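Long-range contacts in 3-oxo-glucose-6-phosphate:glutamate aminotransferase (PDB 4K2M), which catalyses the reversible, pyridoxal phosphate-dependent transamination of 3-dehydro-glucose 6-phosphate with glutamate to give kanosamine 6-phosphate, a step in antibiotic biosynthesis: residues V69-V74 / H414-P419; L320-R325 / P419-E424. One frame throughout, in Å; residues are numbered along the deposited sequence.

Interaction 1: residues V69-V74 / H414-P419; sequences VPFLPV and HLPLYP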
loop_
_atom_site.group_PDB
_atom_site.type_symbol
_atom_site.label_atom_id
_atom_site.label_comp_id
_atom_site.label_asym_id
_atom_site.label_seq_id
_atom_site.Cartn_x
_atom_site.Cartn_y
_atom_site.Cartn_z
ATOM N N VAL A 69 15.578 27.744 -8.517
ATOM C CA VAL A 69 15.534 26.426 -9.127
ATOM C C VAL A 69 15.324 25.416 -8.005
ATOM O O VAL A 69 16.268 25.065 -7.296
ATOM C CB VAL A 69 16.850 26.085 -9.844
ATOM C CG1 VAL A 69 16.777 24.697 -10.467
ATOM C CG2 VAL A 69 17.175 27.115 -10.930
ATOM N N PRO A 70 14.073 24.980 -7.816
ATOM C CA PRO A 70 13.786 23.914 -6.850
ATOM C C PRO A 70 14.448 22.620 -7.288
ATOM O O PRO A 70 14.584 22.370 -8.483
ATOM C CB PRO A 70 12.262 23.768 -6.919
ATOM C CG PRO A 70 11.767 25.011 -7.587
ATOM C CD PRO A 70 12.856 25.477 -8.487
ATOM N N PHE A 71 14.871 21.798 -6.337
ATOM C CA PHE A 71 15.513 20.547 -6.692
ATOM C C PHE A 71 14.528 19.566 -7.338
ATOM O O PHE A 71 14.833 18.925 -8.352
ATOM C CB PHE A 71 16.147 19.913 -5.444
ATOM C CG PHE A 71 16.817 18.605 -5.726
ATOM C CD1 PHE A 71 18.103 18.566 -6.263
ATOM C CD2 PHE A 71 16.161 17.402 -5.466
ATOM C CE1 PHE A 71 18.718 17.348 -6.537
ATOM C CE2 PHE A 71 16.759 16.198 -5.742
ATOM C CZ PHE A 71 18.048 16.161 -6.276
ATOM N N LEU A 72 13.348 19.430 -6.747
ATOM C CA LEU A 72 12.383 18.445 -7.235
ATOM C C LEU A 72 10.968 18.869 -6.888
ATOM O O LEU A 72 10.378 18.361 -5.933
ATOM C CB LEU A 72 12.674 17.055 -6.644
ATOM C CG LEU A 72 11.864 15.902 -7.257
ATOM C CD1 LEU A 72 12.286 15.653 -8.705
ATOM C CD2 LEU A 72 12.009 14.634 -6.421
ATOM N N PRO A 73 10.407 19.790 -7.682
ATOM C CA PRO A 73 9.032 20.264 -7.481
ATOM C C PRO A 73 8.059 19.168 -7.924
ATOM O O PRO A 73 7.929 18.900 -9.123
ATOM C CB PRO A 73 8.947 21.502 -8.392
ATOM C CG PRO A 73 9.995 21.287 -9.436
ATOM C CD PRO A 73 11.064 20.412 -8.848
ATOM N N VAL A 74 7.392 18.523 -6.967
ATOM C CA VAL A 74 6.629 17.325 -7.296
ATOM C C VAL A 74 5.475 17.591 -8.233
ATOM O O VAL A 74 4.999 16.669 -8.896
ATOM C CB VAL A 74 6.117 16.565 -6.039
ATOM C CG1 VAL A 74 7.287 16.121 -5.198
ATOM C CG2 VAL A 74 5.127 17.427 -5.234
ATOM N N HIS A 414 23.893 16.213 -5.219
ATOM C CA HIS A 414 22.966 15.959 -6.312
ATOM C C HIS A 414 22.432 17.256 -6.896
ATOM O O HIS A 414 21.997 18.151 -6.149
ATOM C CB HIS A 414 21.824 15.051 -5.830
ATOM C CG HIS A 414 22.283 13.664 -5.514
ATOM N ND1 HIS A 414 22.440 13.199 -4.224
ATOM C CD2 HIS A 414 22.676 12.658 -6.333
ATOM C CE1 HIS A 414 22.887 11.953 -4.266
ATOM N NE2 HIS A 414 23.039 11.602 -5.530
ATOM N N LEU A 415 22.453 17.331 -8.229
ATOM C CA LEU A 415 21.977 18.494 -8.964
ATOM C C LEU A 415 20.579 18.198 -9.493
ATOM O O LEU A 415 20.277 17.040 -9.782
ATOM C CB LEU A 415 22.910 18.765 -10.140
ATOM C CG LEU A 415 24.382 18.924 -9.783
ATOM C CD1 LEU A 415 25.106 19.367 -11.051
ATOM C CD2 LEU A 415 24.559 19.948 -8.667
ATOM N N PRO A 416 19.731 19.229 -9.643
ATOM C CA PRO A 416 18.368 18.983 -10.135
ATOM C C PRO A 416 18.358 18.232 -11.468
ATOM O O PRO A 416 19.116 18.590 -12.380
ATOM C CB PRO A 416 17.810 20.398 -10.339
ATOM C CG PRO A 416 18.541 21.217 -9.311
ATOM C CD PRO A 416 19.940 20.649 -9.286
ATOM N N LEU A 417 17.534 17.186 -11.569
ATOM C CA LEU A 417 17.406 16.434 -12.824
ATOM C C LEU A 417 16.098 15.635 -12.798
ATOM O O LEU A 417 15.924 14.719 -11.998
ATOM C CB LEU A 417 18.623 15.528 -13.069
ATOM C CG LEU A 417 18.786 15.023 -14.524
ATOM C CD1 LEU A 417 20.218 14.555 -14.820
ATOM C CD2 LEU A 417 17.809 13.888 -14.859
ATOM N N TYR A 418 15.171 15.997 -13.674
ATOM C CA TYR A 418 13.939 15.231 -13.802
ATOM C C TYR A 418 13.404 15.589 -15.177
ATOM O O TYR A 418 13.836 16.595 -15.758
ATOM C CB TYR A 418 12.959 15.551 -12.654
ATOM C CG TYR A 418 12.639 17.032 -12.524
ATOM C CD1 TYR A 418 11.514 17.579 -13.131
ATOM C CD2 TYR A 418 13.466 17.871 -11.784
ATOM C CE1 TYR A 418 11.221 18.940 -13.022
ATOM C CE2 TYR A 418 13.182 19.231 -11.669
ATOM C CZ TYR A 418 12.067 19.751 -12.297
ATOM O OH TYR A 418 11.791 21.096 -12.176
ATOM N N PRO A 419 12.506 14.767 -15.738
ATOM C CA PRO A 419 12.212 14.983 -17.171
ATOM C C PRO A 419 11.616 16.346 -17.533
ATOM O O PRO A 419 11.911 16.843 -18.629
ATOM C CB PRO A 419 11.217 13.866 -17.505
ATOM C CG PRO A 419 11.479 12.817 -16.502
ATOM C CD PRO A 419 11.886 13.529 -15.227
HETATM O O HOH W 1 13.383 22.758 -10.838
HETATM O O HOH W 2 15.868 16.550 -9.312
#
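Phe71 reaches across to the chain around Pro416, where the chain leaves the strand of the aminotransferase fold that contains His414. A trans chi1 (179°) carries the ring away from its own backbone N toward His414 and Pro416, CE1 coming 3.4 Å from His414 O, while CD1 packs on Pro416 CG at 4.1 Å. A large flat apolar group suits this place because it can lie against the main chain and a proline together. Val69 adds its CG1 branch, which meets the same proline ring. Farther along, the Pro73 side chain crosses that of Tyr418 at about a right angle, CD 3.7 Å from Tyr418 CZ, and Leu72 CD1 rests beside Tyr418 CD2.

Two waters bridge the segments. One donates to Phe71 O and accepts from Leu417 N at 2.9 Å; it also lies over the centre of the Phe71 ring, 3.6 Å above its plane. The second donates to Pro70 O at 2.7 Å and pairs with Tyr418 OH, also at 2.7 Å, in the plane of the tyrosine ring. Around this shell, Leu72 lies near the substrate-binding residue Tyr248, Val429 of helix 423-441 backs Val69 and Pro416, and Gln376 OE1 takes the Phe71 N-H.

Interaction 2: residues L320-R325 / P419-E424; sequences LFLADR and PSFTLE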
loop_
_atom_site.group_PDB
_atom_site.type_symbol
_atom_site.label_atom_id
_atom_site.label_comp_id
_atom_site.label_asym_id
_atom_site.label_seq_id
_atom_site.Cartn_x
_atom_site.Cartn_y
_atom_site.Cartn_z
ATOM N N LEU A 320 18.553 11.443 -19.820
ATOM C CA LEU A 320 19.878 11.220 -20.386
ATOM C C LEU A 320 20.408 12.515 -21.021
ATOM O O LEU A 320 21.591 12.857 -20.869
ATOM C CB LEU A 320 19.835 10.100 -21.432
ATOM C CG LEU A 320 21.057 10.000 -22.350
ATOM C CD1 LEU A 320 22.303 9.606 -21.570
ATOM C CD2 LEU A 320 20.800 9.028 -23.510
ATOM N N PHE A 321 19.538 13.223 -21.740
ATOM C CA PHE A 321 19.954 14.464 -22.390
ATOM C C PHE A 321 20.432 15.448 -21.340
ATOM O O PHE A 321 21.475 16.092 -21.502
ATOM C CB PHE A 321 18.820 15.094 -23.207
ATOM C CG PHE A 321 19.243 16.333 -23.953
ATOM C CD1 PHE A 321 19.902 16.224 -25.175
ATOM C CD2 PHE A 321 19.007 17.596 -23.429
ATOM C CE1 PHE A 321 20.307 17.356 -25.876
ATOM C CE2 PHE A 321 19.408 18.738 -24.122
ATOM C CZ PHE A 321 20.067 18.610 -25.347
ATOM N N LEU A 322 19.671 15.565 -20.258
ATOM C CA LEU A 322 20.059 16.437 -19.157
ATOM C C LEU A 322 21.401 16.031 -18.553
ATOM O O LEU A 322 22.241 16.890 -18.281
ATOM C CB LEU A 322 18.987 16.436 -18.065
ATOM C CG LEU A 322 17.724 17.196 -18.466
ATOM C CD1 LEU A 322 16.622 16.902 -17.447
ATOM C CD2 LEU A 322 17.964 18.721 -18.575
ATOM N N ALA A 323 21.606 14.736 -18.339
ATOM C CA ALA A 323 22.845 14.263 -17.734
ATOM C C ALA A 323 24.018 14.563 -18.659
ATOM O O ALA A 323 25.067 15.034 -18.220
ATOM C CB ALA A 323 22.770 12.763 -17.421
ATOM N N ASP A 324 23.823 14.296 -19.945
ATOM C CA ASP A 324 24.857 14.562 -20.950
ATOM C C ASP A 324 25.219 16.044 -20.954
ATOM O O ASP A 324 26.393 16.404 -21.086
ATOM C CB ASP A 324 24.346 14.127 -22.329
ATOM C CG ASP A 324 25.348 14.391 -23.448
ATOM O OD1 ASP A 324 26.499 13.911 -23.369
ATOM O OD2 ASP A 324 24.964 15.061 -24.415
ATOM N N ARG A 325 24.217 16.897 -20.790
ATOM C CA ARG A 325 24.424 18.350 -20.849
ATOM C C ARG A 325 25.209 18.830 -19.624
ATOM O O ARG A 325 26.118 19.652 -19.756
ATOM C CB ARG A 325 23.078 19.064 -20.968
ATOM C CG ARG A 325 23.163 20.539 -21.394
ATOM C CD ARG A 325 21.800 21.006 -21.904
ATOM N NE ARG A 325 21.813 22.378 -22.439
ATOM C CZ ARG A 325 21.551 23.475 -21.729
ATOM N NH1 ARG A 325 21.279 23.388 -20.442
ATOM N NH2 ARG A 325 21.560 24.675 -22.314
ATOM N N PRO A 419 12.506 14.767 -15.738
ATOM C CA PRO A 419 12.212 14.983 -17.171
ATOM C C PRO A 419 11.616 16.346 -17.533
ATOM O O PRO A 419 11.911 16.843 -18.629
ATOM C CB PRO A 419 11.217 13.866 -17.505
ATOM C CG PRO A 419 11.479 12.817 -16.502
ATOM C CD PRO A 419 11.886 13.529 -15.227
ATOM N N SER A 420 10.808 16.939 -16.660
ATOM C CA SER A 420 10.212 18.250 -16.959
ATOM C C SER A 420 11.068 19.449 -16.544
ATOM O O SER A 420 10.610 20.599 -16.601
ATOM C CB SER A 420 8.811 18.372 -16.354
ATOM O OG SER A 420 7.895 17.546 -17.046
ATOM N N PHE A 421 12.300 19.181 -16.134
ATOM C CA PHE A 421 13.253 20.231 -15.800
ATOM C C PHE A 421 13.539 21.020 -17.080
ATOM O O PHE A 421 13.562 20.445 -18.173
ATOM C CB PHE A 421 14.520 19.556 -15.312
ATOM C CG PHE A 421 15.529 20.481 -14.679
ATOM C CD1 PHE A 421 15.146 21.405 -13.709
ATOM C CD2 PHE A 421 16.876 20.355 -15.002
ATOM C CE1 PHE A 421 16.103 22.227 -13.091
ATOM C CE2 PHE A 421 17.842 21.162 -14.385
ATOM C CZ PHE A 421 17.447 22.100 -13.432
ATOM N N THR A 422 13.743 22.330 -16.975
ATOM C CA THR A 422 13.997 23.116 -18.185
ATOM C C THR A 422 15.483 23.333 -18.365
ATOM O O THR A 422 16.245 23.332 -17.396
ATOM C CB THR A 422 13.267 24.481 -18.188
ATOM O OG1 THR A 422 13.758 25.294 -17.116
ATOM C CG2 THR A 422 11.771 24.302 -18.037
ATOM N N LEU A 423 15.907 23.528 -19.608
ATOM C CA LEU A 423 17.324 23.754 -19.864
ATOM C C LEU A 423 17.761 25.116 -19.346
ATOM O O LEU A 423 18.903 25.287 -18.930
ATOM C CB LEU A 423 17.628 23.632 -21.348
ATOM C CG LEU A 423 17.257 22.299 -21.969
ATOM C CD1 LEU A 423 17.687 22.286 -23.442
ATOM C CD2 LEU A 423 17.904 21.152 -21.218
ATOM N N GLU A 424 16.854 26.086 -19.348
ATOM C CA GLU A 424 17.195 27.392 -18.789
ATOM C C GLU A 424 17.410 27.347 -17.266
ATOM O O GLU A 424 18.282 28.038 -16.735
ATOM C CB GLU A 424 16.174 28.468 -19.195
ATOM C CG GLU A 424 14.741 28.236 -18.717
ATOM C CD GLU A 424 13.868 27.539 -19.765
ATOM O OE1 GLU A 424 14.419 26.875 -20.670
ATOM O OE2 GLU A 424 12.625 27.653 -19.672
#
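Arg325 NH1 is gripped from two places at the start of helix 423-441: a hydrogen bond to Gln426 OE1 is the stronger of the two, and Leu423 O adds a weak one at 3.4 Å, bent to 134° at the hydrogen. The other terminal nitrogen, NH2, forms a salt bridge with Asp427, so the guanidinium is fixed in rotation by partners on one helix. Its chain runs extended from CG to NE, which carries the guanidinium from helix 312-329 to the start of helix 423-441, and one face of the guanidinium lies over Leu423 CB, 3.7 Å from the plane and off-centre. Arginine suits this partly exposed margin because its aliphatic part can pack, CD against Leu423 CD2 at 4.0 Å, while its charged end bonds.

Deeper in, Leu423 splits its two methyls: CD2 touches Leu322 CD2 at 3.6 Å, and CD1 sits at the edge of the Phe321 ring, 4.0 Å from CE2. Leu322 is branched to serve two neighbours, its CD1 packing on Phe421 CB while CD2 approaches the edge of that ring, 4.1 Å from Phe421 CD2. Leu322 O also accepts from Gln426 NE2, tying the second helix to the backbone of the first. Thr422 is the N-cap of helix 423-441, its side chain capping a backbone N in the first turn. The N-capped start of the chain's last helix, with Phe421 just ahead of it, thus packs on helix 312-329 in the aminotransferase fold.

Both contacts are buried and lie on the same side of the chain's centre, their centres about 10 Å apart. They share Pro419, between strand 412-415 and helix 423-441, so one continuous piece of chain is held first by the loop 69-74 and then by helix 312-329. They also touch directly: Val69 CG1 packs on Phe421 CE1 at 3.7 Å, and Tyr418 O meets Leu322 CD1. Their chemistry differs. Interaction 1 joins an irregular loop to a strand and the chain beyond it, with waters bridging backbone groups and a tyrosine hydroxyl among prolines and aromatic rings. Interaction 2 sets the turn and capped start of helix 423-441 against helix 312-329, packs leucines with phenylalanines, and places an arginine at its partly exposed margin.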